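Local coordinates for protein CD180 antigen (Mus musculus, PDB 3T6Q) that may cooperate with MD-1 and TLR4 in the innate response of B cells to bacterial lipopolysaccharide, leading to NF-kappa-B activation, at residues D487-D492 and H509-S514; N529-H534 and T551-Q556. All blocks are in the same frame, centred on the assembly; numbering follows the deposited sequence.

Contact 1 of 2, residues D487-D492 and H509-S514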
ATOM      1  N   ASP A 487     -44.939 -29.765   7.941  1.00 23.10           N
ATOM      2  CA  ASP A 487     -45.299 -30.662   9.083  1.00 26.15           C
ATOM      3  C   ASP A 487     -46.187 -31.825   8.621  1.00 26.71           C
ATOM      4  O   ASP A 487     -47.146 -32.184   9.318  1.00 24.29           O
ATOM      5  CB  ASP A 487     -46.063 -29.816  10.116  1.00 33.26           C
ATOM      6  CG  ASP A 487     -46.273 -30.527  11.442  1.00 40.55           C
ATOM      7  OD1 ASP A 487     -47.394 -30.370  11.993  1.00 37.10           O
ATOM      8  OD2 ASP A 487     -45.334 -31.227  11.909  1.00 35.29           O
ATOM      9  N   LEU A 488     -45.937 -32.339   7.402  1.00 19.80           N
ATOM     10  CA  LEU A 488     -46.848 -33.301   6.797  1.00 21.45           C
ATOM     11  C   LEU A 488     -46.565 -34.704   7.304  1.00 19.48           C
ATOM     12  O   LEU A 488     -45.415 -35.159   7.297  1.00 20.53           O
ATOM     13  CB  LEU A 488     -46.719 -33.285   5.255  1.00 20.08           C
ATOM     14  CG  LEU A 488     -47.321 -32.054   4.561  1.00 21.17           C
ATOM     15  CD1 LEU A 488     -47.049 -32.174   3.054  1.00 19.58           C
ATOM     16  CD2 LEU A 488     -48.813 -31.915   4.859  1.00 24.08           C
ATOM     17  N   SER A 489     -47.626 -35.393   7.705  1.00 21.84           N
ATOM     18  CA  SER A 489     -47.545 -36.829   8.021  1.00 23.92           C
ATOM     19  C   SER A 489     -47.960 -37.706   6.869  1.00 22.94           C
ATOM     20  O   SER A 489     -47.434 -38.809   6.699  1.00 24.02           O
ATOM     21  CB  SER A 489     -48.456 -37.170   9.216  1.00 26.57           C
ATOM     22  OG  SER A 489     -47.864 -36.653  10.400  1.00 29.12           O
ATOM     23  N   SER A 490     -48.914 -37.232   6.072  1.00 20.98           N
ATOM     24  CA  SER A 490     -49.507 -38.086   5.026  1.00 22.53           C
ATOM     25  C   SER A 490     -50.132 -37.252   3.945  1.00 22.89           C
ATOM     26  O   SER A 490     -50.532 -36.113   4.180  1.00 24.96           O
ATOM     27  CB  SER A 490     -50.602 -39.012   5.627  1.00 21.06           C
ATOM     28  OG  SER A 490     -51.466 -38.272   6.496  1.00 26.18           O
ATOM     29  N   ILE A 491     -50.287 -37.874   2.786  1.00 23.94           N
ATOM     30  CA  ILE A 491     -50.905 -37.265   1.619  1.00 23.55           C
ATOM     31  C   ILE A 491     -51.802 -38.343   1.046  1.00 24.14           C
ATOM     32  O   ILE A 491     -51.338 -39.439   0.717  1.00 27.14           O
ATOM     33  CB  ILE A 491     -49.827 -36.817   0.570  1.00 24.36           C
ATOM     34  CG1 ILE A 491     -48.791 -35.872   1.220  1.00 22.69           C
ATOM     35  CG2 ILE A 491     -50.491 -36.171  -0.667  1.00 24.25           C
ATOM     36  CD1 ILE A 491     -47.754 -35.352   0.253  1.00 22.60           C
ATOM     37  N   ASP A 492     -53.097 -38.065   0.980  1.00 24.42           N
ATOM     38  CA  ASP A 492     -54.027 -38.972   0.347  1.00 26.60           C
ATOM     39  C   ASP A 492     -53.578 -39.322  -1.076  1.00 27.73           C
ATOM     40  O   ASP A 492     -53.081 -38.452  -1.795  1.00 27.52           O
ATOM     41  CB  ASP A 492     -55.423 -38.321   0.331  1.00 28.20           C
ATOM     42  CG  ASP A 492     -56.506 -39.310  -0.047  1.00 31.87           C
ATOM     43  OD1 ASP A 492     -57.097 -39.886   0.868  1.00 41.88           O
ATOM     44  OD2 ASP A 492     -56.725 -39.542  -1.251  1.00 29.71           O
ATOM     45  N   HIS A 509     -38.327 -32.369   3.892  1.00 20.60           N
ATOM     46  CA  HIS A 509     -38.476 -31.881   5.279  1.00 23.45           C
ATOM     47  C   HIS A 509     -39.864 -31.959   5.787  1.00 22.15           C
ATOM     48  O   HIS A 509     -40.423 -30.957   6.253  1.00 21.93           O
ATOM     49  CB  HIS A 509     -37.903 -30.474   5.440  1.00 22.34           C
ATOM     50  CG  HIS A 509     -36.461 -30.388   5.024  1.00 21.49           C
ATOM     51  ND1 HIS A 509     -35.436 -30.609   5.897  1.00 24.54           N
ATOM     52  CD2 HIS A 509     -35.878 -30.157   3.776  1.00 21.34           C
ATOM     53  CE1 HIS A 509     -34.266 -30.504   5.238  1.00 22.11           C
ATOM     54  NE2 HIS A 509     -34.538 -30.243   3.934  1.00 26.82           N
ATOM     55  N   ASN A 510     -40.443 -33.158   5.666  1.00 21.42           N
ATOM     56  CA  ASN A 510     -41.690 -33.500   6.300  1.00 20.11           C
ATOM     57  C   ASN A 510     -41.529 -34.809   7.124  1.00 18.34           C
ATOM     58  O   ASN A 510     -40.403 -35.183   7.478  1.00 20.48           O
ATOM     59  CB  ASN A 510     -42.843 -33.579   5.289  1.00 19.48           C
ATOM     60  CG  ASN A 510     -43.257 -32.196   4.778  1.00 21.08           C
ATOM     61  OD1 ASN A 510     -43.727 -31.340   5.539  1.00 19.53           O
ATOM     62  ND2 ASN A 510     -43.071 -31.968   3.487  1.00 18.51           N
ATOM     63  N   ARG A 511     -42.624 -35.515   7.357  1.00 19.55           N
ATOM     64  CA  ARG A 511     -42.512 -36.832   8.017  1.00 23.52           C
ATOM     65  C   ARG A 511     -43.160 -37.913   7.194  1.00 25.84           C
ATOM     66  O   ARG A 511     -43.716 -38.875   7.723  1.00 24.40           O
ATOM     67  CB  ARG A 511     -43.168 -36.792   9.410  1.00 23.74           C
ATOM     68  CG  ARG A 511     -42.473 -35.916  10.437  1.00 28.41           C
ATOM     69  CD  ARG A 511     -43.214 -36.040  11.782  1.00 30.47           C
ATOM     70  NE  ARG A 511     -44.660 -35.814  11.593  1.00 32.41           N
ATOM     71  CZ  ARG A 511     -45.165 -34.600  11.412  1.00 32.78           C
ATOM     72  NH1 ARG A 511     -44.320 -33.589  11.468  1.00 28.90           N
ATOM     73  NH2 ARG A 511     -46.470 -34.382  11.188  1.00 27.05           N
ATOM     74  N   LEU A 512     -43.106 -37.750   5.884  1.00 23.96           N
ATOM     75  CA  LEU A 512     -43.813 -38.677   5.005  1.00 23.86           C
ATOM     76  C   LEU A 512     -43.180 -40.066   5.013  1.00 20.76           C
ATOM     77  O   LEU A 512     -41.939 -40.209   5.156  1.00 17.88           O
ATOM     78  CB  LEU A 512     -43.820 -38.116   3.591  1.00 20.25           C
ATOM     79  CG  LEU A 512     -44.563 -36.787   3.439  1.00 20.24           C
ATOM     80  CD1 LEU A 512     -44.299 -36.250   2.020  1.00 20.30           C
ATOM     81  CD2 LEU A 512     -46.059 -37.008   3.708  1.00 18.60           C
ATOM     82  N   THR A 513     -44.053 -41.072   4.902  1.00 19.77           N
ATOM     83  CA  THR A 513     -43.648 -42.472   4.756  1.00 20.45           C
ATOM     84  C   THR A 513     -43.924 -42.875   3.309  1.00 21.80           C
ATOM     85  O   THR A 513     -44.460 -42.094   2.547  1.00 19.46           O
ATOM     86  CB  THR A 513     -44.323 -43.405   5.790  1.00 18.86           C
ATOM     87  OG1 THR A 513     -45.761 -43.260   5.724  1.00 19.24           O
ATOM     88  CG2 THR A 513     -43.787 -43.104   7.212  1.00 19.55           C
ATOM     89  N   SER A 514     -43.542 -44.082   2.913  1.00 22.86           N
ATOM     90  CA  SER A 514     -43.462 -44.383   1.480  1.00 20.98           C
ATOM     91  C   SER A 514     -44.805 -44.303   0.745  1.00 23.89           C
ATOM     92  O   SER A 514     -44.828 -44.030  -0.465  1.00 20.75           O
ATOM     93  CB  SER A 514     -42.840 -45.769   1.270  1.00 24.25           C
ATOM     94  OG  SER A 514     -43.755 -46.723   1.768  1.00 23.55           O
TER
HETATM   95  O   HOH W   1     -42.357 -30.212   8.300  1.00 26.66           O
HETATM   96  O   HOH W   2     -46.960 -40.750   4.827  1.00 20.07           O
HETATM   97  O   HOH W   3     -45.811 -38.337  11.523  1.00 29.27           O
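Arg-511 starts out beside its own backbone N (chi1 -67°), runs straight through CD, then bends at chi3, and that bend delivers its guanidinium to Asp-487 and Ser-489. Asp-487 meets it with CG swung anti to the backbone N (chi1 -169°). The grip is end-on: NH1 makes a salt bridge to Asp-487 OD2 at 2.6 Å, approaching from above the carboxylate plane, while NH2 bonds the backbone O of the same aspartate, again from above the carbonyl plane. The two flat groups are turned 61° from one another, so this is not the coplanar fork of a textbook Arg-Asp pair. NH2 has a second acceptor in Ser-489 OG at 2.8 Å, and a water joins that OG to Arg-511 NE. With both ends occupied, the guanidinium should have little freedom to rotate, and the backbone of Leu-488 lies over one of its faces.

Behind this charged group sits the asparagine of a leucine-rich repeat. Asn-510, buried, stands side by side with Leu-488 and receives its backbone N at OD1 (3.1 Å); the same oxygen also accepts from Cys-486 N, and ND2 goes to the carbonyls of Leu-483 and Leu-507. One amide therefore ties the turn of LRR 17 to that of LRR 18, part of the asparagine ladder of the solenoid. Next along, Arg-511 N donates to Leu-488 O at 2.8 Å.

Toward the interior of the coil, Leu-512 CD2 touches both Ile-491 CG1, at 3.9 Å, and Leu-488 CB, while Leu-512 CD1 lies 4.0 Å from Ile-491 CD1. Waters extend the seam at either end, one between Asp-487 N and His-509 O, another between Ser-489 O and Thr-513 N.

Contact 2 of 2, residues N529-H534 and T551-Q556; sequences NLASNH and TINLRQ
Asn-553 and Asn-529 lie side by side on the same face of the parallel bridge, pointing the same way with their amides only 24° apart. Traced outward, Asn-553 first sets its CB 3.5 Å from Asn-529 OD1, and its CG, anti to the backbone N (chi1 -166°), stays within 3.8 Å of the same oxygen. OD1 then turns back to its own segment, taking Arg-555 N at 3.0 Å in an Asx turn, and lies near the methyl of Ala-531. ND2 is hydrogen-bonded to the carboxylates of Glu-580 and Asp-581. Asn-529 does the same one coil earlier: its OD1 accepts Ala-531 N, a second Asx turn.

The backbones keep this pairing beyond the strand. Leu-530 N donates to Asn-553 O at 2.8 Å and Ser-532 N to Arg-555 O at 3.0 Å, with a CA-H...O contact from Ala-531 to Arg-555 O beside the latter. Arg-555 CG packs 3.6 Å from Ala-531 CB, and its guanidinium is salt-bridged to Asp-581 and Asp-584. On the other face, Leu-530 CB meets Leu-554 CD2 in the interior, where helix 566-574 covers Leu-554 through Phe-568. A water joins Asn-533 O to Gln-556 O.

Stacked strand ends with matching turns and inward leucines are characteristic of successive coils of a leucine-rich repeat solenoid, here running from LRR 19 toward the C-terminal cap.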
ATOM      1  N   ASN A 529     -38.656 -34.339  -4.933  1.00 20.08           N
ATOM      2  CA  ASN A 529     -37.740 -34.236  -3.802  1.00 19.58           C
ATOM      3  C   ASN A 529     -38.414 -34.785  -2.558  1.00 20.85           C
ATOM      4  O   ASN A 529     -39.371 -34.194  -2.068  1.00 18.78           O
ATOM      5  CB  ASN A 529     -37.333 -32.760  -3.582  1.00 20.37           C
ATOM      6  CG  ASN A 529     -36.200 -32.611  -2.589  1.00 26.22           C
ATOM      7  OD1 ASN A 529     -35.753 -33.578  -1.989  1.00 24.86           O
ATOM      8  ND2 ASN A 529     -35.737 -31.372  -2.401  1.00 27.45           N
ATOM      9  N   LEU A 530     -37.931 -35.943  -2.086  1.00 22.18           N
ATOM     10  CA  LEU A 530     -38.410 -36.557  -0.852  1.00 21.20           C
ATOM     11  C   LEU A 530     -37.354 -36.475   0.268  1.00 21.33           C
ATOM     12  O   LEU A 530     -37.415 -37.253   1.222  1.00 20.37           O
ATOM     13  CB  LEU A 530     -38.837 -38.024  -1.084  1.00 19.64           C
ATOM     14  CG  LEU A 530     -40.191 -38.081  -1.839  1.00 23.60           C
ATOM     15  CD1 LEU A 530     -40.507 -39.461  -2.402  1.00 24.84           C
ATOM     16  CD2 LEU A 530     -41.319 -37.622  -0.947  1.00 26.78           C
ATOM     17  N   ALA A 531     -36.382 -35.562   0.162  1.00 21.86           N
ATOM     18  CA  ALA A 531     -35.296 -35.513   1.139  1.00 22.30           C
ATOM     19  C   ALA A 531     -35.852 -35.262   2.529  1.00 20.72           C
ATOM     20  O   ALA A 531     -36.873 -34.563   2.673  1.00 23.78           O
ATOM     21  CB  ALA A 531     -34.273 -34.408   0.787  1.00 21.56           C
ATOM     22  N   SER A 532     -35.191 -35.822   3.560  1.00 19.98           N
ATOM     23  CA  SER A 532     -35.558 -35.568   4.957  1.00 18.83           C
ATOM     24  C   SER A 532     -37.017 -35.857   5.245  1.00 20.52           C
ATOM     25  O   SER A 532     -37.768 -34.976   5.634  1.00 20.20           O
ATOM     26  CB  SER A 532     -35.232 -34.141   5.414  1.00 23.58           C
ATOM     27  OG  SER A 532     -33.840 -33.923   5.288  1.00 27.48           O
ATOM     28  N   ASN A 533     -37.413 -37.090   5.014  1.00 17.55           N
ATOM     29  CA  ASN A 533     -38.726 -37.549   5.426  1.00 18.26           C
ATOM     30  C   ASN A 533     -38.539 -38.792   6.289  1.00 18.46           C
ATOM     31  O   ASN A 533     -37.459 -38.981   6.824  1.00 20.62           O
ATOM     32  CB  ASN A 533     -39.549 -37.827   4.173  1.00 17.25           C
ATOM     33  CG  ASN A 533     -40.279 -36.577   3.741  1.00 21.92           C
ATOM     34  OD1 ASN A 533     -41.145 -36.114   4.466  1.00 19.63           O
ATOM     35  ND2 ASN A 533     -39.851 -35.963   2.620  1.00 19.22           N
ATOM     36  N   HIS A 534     -39.553 -39.646   6.369  1.00 17.21           N
ATOM     37  CA  HIS A 534     -39.466 -40.867   7.195  1.00 21.20           C
ATOM     38  C   HIS A 534     -39.619 -42.074   6.318  1.00 20.72           C
ATOM     39  O   HIS A 534     -40.200 -43.096   6.743  1.00 21.39           O
ATOM     40  CB  HIS A 534     -40.612 -40.914   8.210  1.00 19.41           C
ATOM     41  CG  HIS A 534     -40.443 -40.011   9.427  1.00 21.71           C
ATOM     42  ND1 HIS A 534     -39.571 -38.984   9.481  1.00 29.23           N
ATOM     43  CD2 HIS A 534     -41.131 -39.998  10.635  1.00 21.34           C
ATOM     44  CE1 HIS A 534     -39.677 -38.352  10.671  1.00 24.57           C
ATOM     45  NE2 HIS A 534     -40.639 -38.971  11.375  1.00 29.66           N
ATOM     46  N   THR A 551     -36.202 -37.649 -11.854  1.00 23.83           N
ATOM     47  CA  THR A 551     -35.210 -37.475 -10.803  1.00 25.05           C
ATOM     48  C   THR A 551     -35.936 -37.542  -9.458  1.00 25.42           C
ATOM     49  O   THR A 551     -36.963 -36.863  -9.274  1.00 21.97           O
ATOM     50  CB  THR A 551     -34.507 -36.097 -10.937  1.00 28.88           C
ATOM     51  OG1 THR A 551     -33.790 -36.066 -12.162  1.00 33.04           O
ATOM     52  CG2 THR A 551     -33.484 -35.864  -9.822  1.00 23.73           C
ATOM     53  N   ILE A 552     -35.402 -38.356  -8.537  1.00 22.20           N
ATOM     54  CA  ILE A 552     -35.946 -38.497  -7.194  1.00 22.45           C
ATOM     55  C   ILE A 552     -34.797 -38.286  -6.216  1.00 22.82           C
ATOM     56  O   ILE A 552     -33.691 -38.833  -6.423  1.00 22.91           O
ATOM     57  CB  ILE A 552     -36.513 -39.913  -7.001  1.00 26.55           C
ATOM     58  CG1 ILE A 552     -37.591 -40.199  -8.033  1.00 21.45           C
ATOM     59  CG2 ILE A 552     -37.086 -40.118  -5.599  1.00 27.09           C
ATOM     60  CD1 ILE A 552     -37.332 -41.501  -8.718  1.00 23.28           C
ATOM     61  N   ASN A 553     -35.056 -37.507  -5.170  1.00 21.10           N
ATOM     62  CA  ASN A 553     -34.099 -37.287  -4.081  1.00 23.77           C
ATOM     63  C   ASN A 553     -34.639 -37.923  -2.796  1.00 23.30           C
ATOM     64  O   ASN A 553     -35.655 -37.481  -2.253  1.00 20.36           O
ATOM     65  CB  ASN A 553     -33.826 -35.784  -3.868  1.00 21.94           C
ATOM     66  CG  ASN A 553     -32.595 -35.515  -3.000  1.00 29.04           C
ATOM     67  OD1 ASN A 553     -32.298 -36.270  -2.067  1.00 25.22           O
ATOM     68  ND2 ASN A 553     -31.898 -34.402  -3.272  1.00 24.33           N
ATOM     69  N   LEU A 554     -33.949 -38.971  -2.335  1.00 22.02           N
ATOM     70  CA  LEU A 554     -34.299 -39.688  -1.117  1.00 20.93           C
ATOM     71  C   LEU A 554     -33.230 -39.551  -0.039  1.00 25.55           C
ATOM     72  O   LEU A 554     -33.204 -40.329   0.924  1.00 23.39           O
ATOM     73  CB  LEU A 554     -34.503 -41.171  -1.469  1.00 22.60           C
ATOM     74  CG  LEU A 554     -35.821 -41.488  -2.152  1.00 19.96           C
ATOM     75  CD1 LEU A 554     -35.697 -42.828  -2.902  1.00 25.21           C
ATOM     76  CD2 LEU A 554     -36.941 -41.486  -1.095  1.00 24.68           C
ATOM     77  N   ARG A 555     -32.335 -38.569  -0.177  1.00 20.80           N
ATOM     78  CA  ARG A 555     -31.320 -38.359   0.856  1.00 24.35           C
ATOM     79  C   ARG A 555     -31.957 -38.107   2.257  1.00 23.15           C
ATOM     80  O   ARG A 555     -33.110 -37.634   2.366  1.00 21.48           O
ATOM     81  CB  ARG A 555     -30.400 -37.190   0.438  1.00 23.51           C
ATOM     82  CG  ARG A 555     -30.993 -35.826   0.721  1.00 26.24           C
ATOM     83  CD  ARG A 555     -30.038 -34.751   0.221  1.00 32.40           C
ATOM     84  NE  ARG A 555     -28.938 -34.605   1.148  1.00 37.94           N
ATOM     85  CZ  ARG A 555     -27.805 -33.960   0.876  1.00 44.10           C
ATOM     86  NH1 ARG A 555     -27.635 -33.376  -0.294  1.00 47.28           N
ATOM     87  NH2 ARG A 555     -26.855 -33.881   1.791  1.00 40.80           N
ATOM     88  N   GLN A 556     -31.214 -38.477   3.315  1.00 19.88           N
ATOM     89  CA  GLN A 556     -31.608 -38.209   4.690  1.00 22.67           C
ATOM     90  C   GLN A 556     -32.983 -38.813   5.020  1.00 22.39           C
ATOM     91  O   GLN A 556     -33.809 -38.193   5.689  1.00 22.10           O
ATOM     92  CB  GLN A 556     -31.528 -36.703   4.978  1.00 26.24           C
ATOM     93  CG  GLN A 556     -30.073 -36.225   5.098  1.00 32.06           C
ATOM     94  CD  GLN A 556     -29.932 -34.722   5.267  1.00 39.58           C
ATOM     95  OE1 GLN A 556     -29.747 -33.992   4.293  1.00 39.94           O
ATOM     96  NE2 GLN A 556     -30.010 -34.254   6.502  1.00 37.89           N
TER
HETATM   97  O   HOH W   4     -35.502 -37.728   8.031  1.00 38.54           O

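How the contacts relate
Contact 1 joins LRR 17 to LRR 18, and contact 2 carries on from LRR 19 to the next coil, so they run in series up the C-terminal arm of the solenoid, their centres about 11 Å apart. They meet directly: 509-514 and 529-534 are probably hydrogen-bonded through Leu-512 O to His-534 N and Ala-531 O to His-509 N, and Asn-533 OD1 accepts from Leu-512 N. Both are partly buried, leucines and most asparagines inside, charged side chains toward the surface. Contact 1 sits later in the coil and adds a salt bridge between its segments and three bridging waters; contact 2, starting at the strand, depends more on backbone bonds and Asx turns, its arginine salt-bridged to C-terminal cap aspartates.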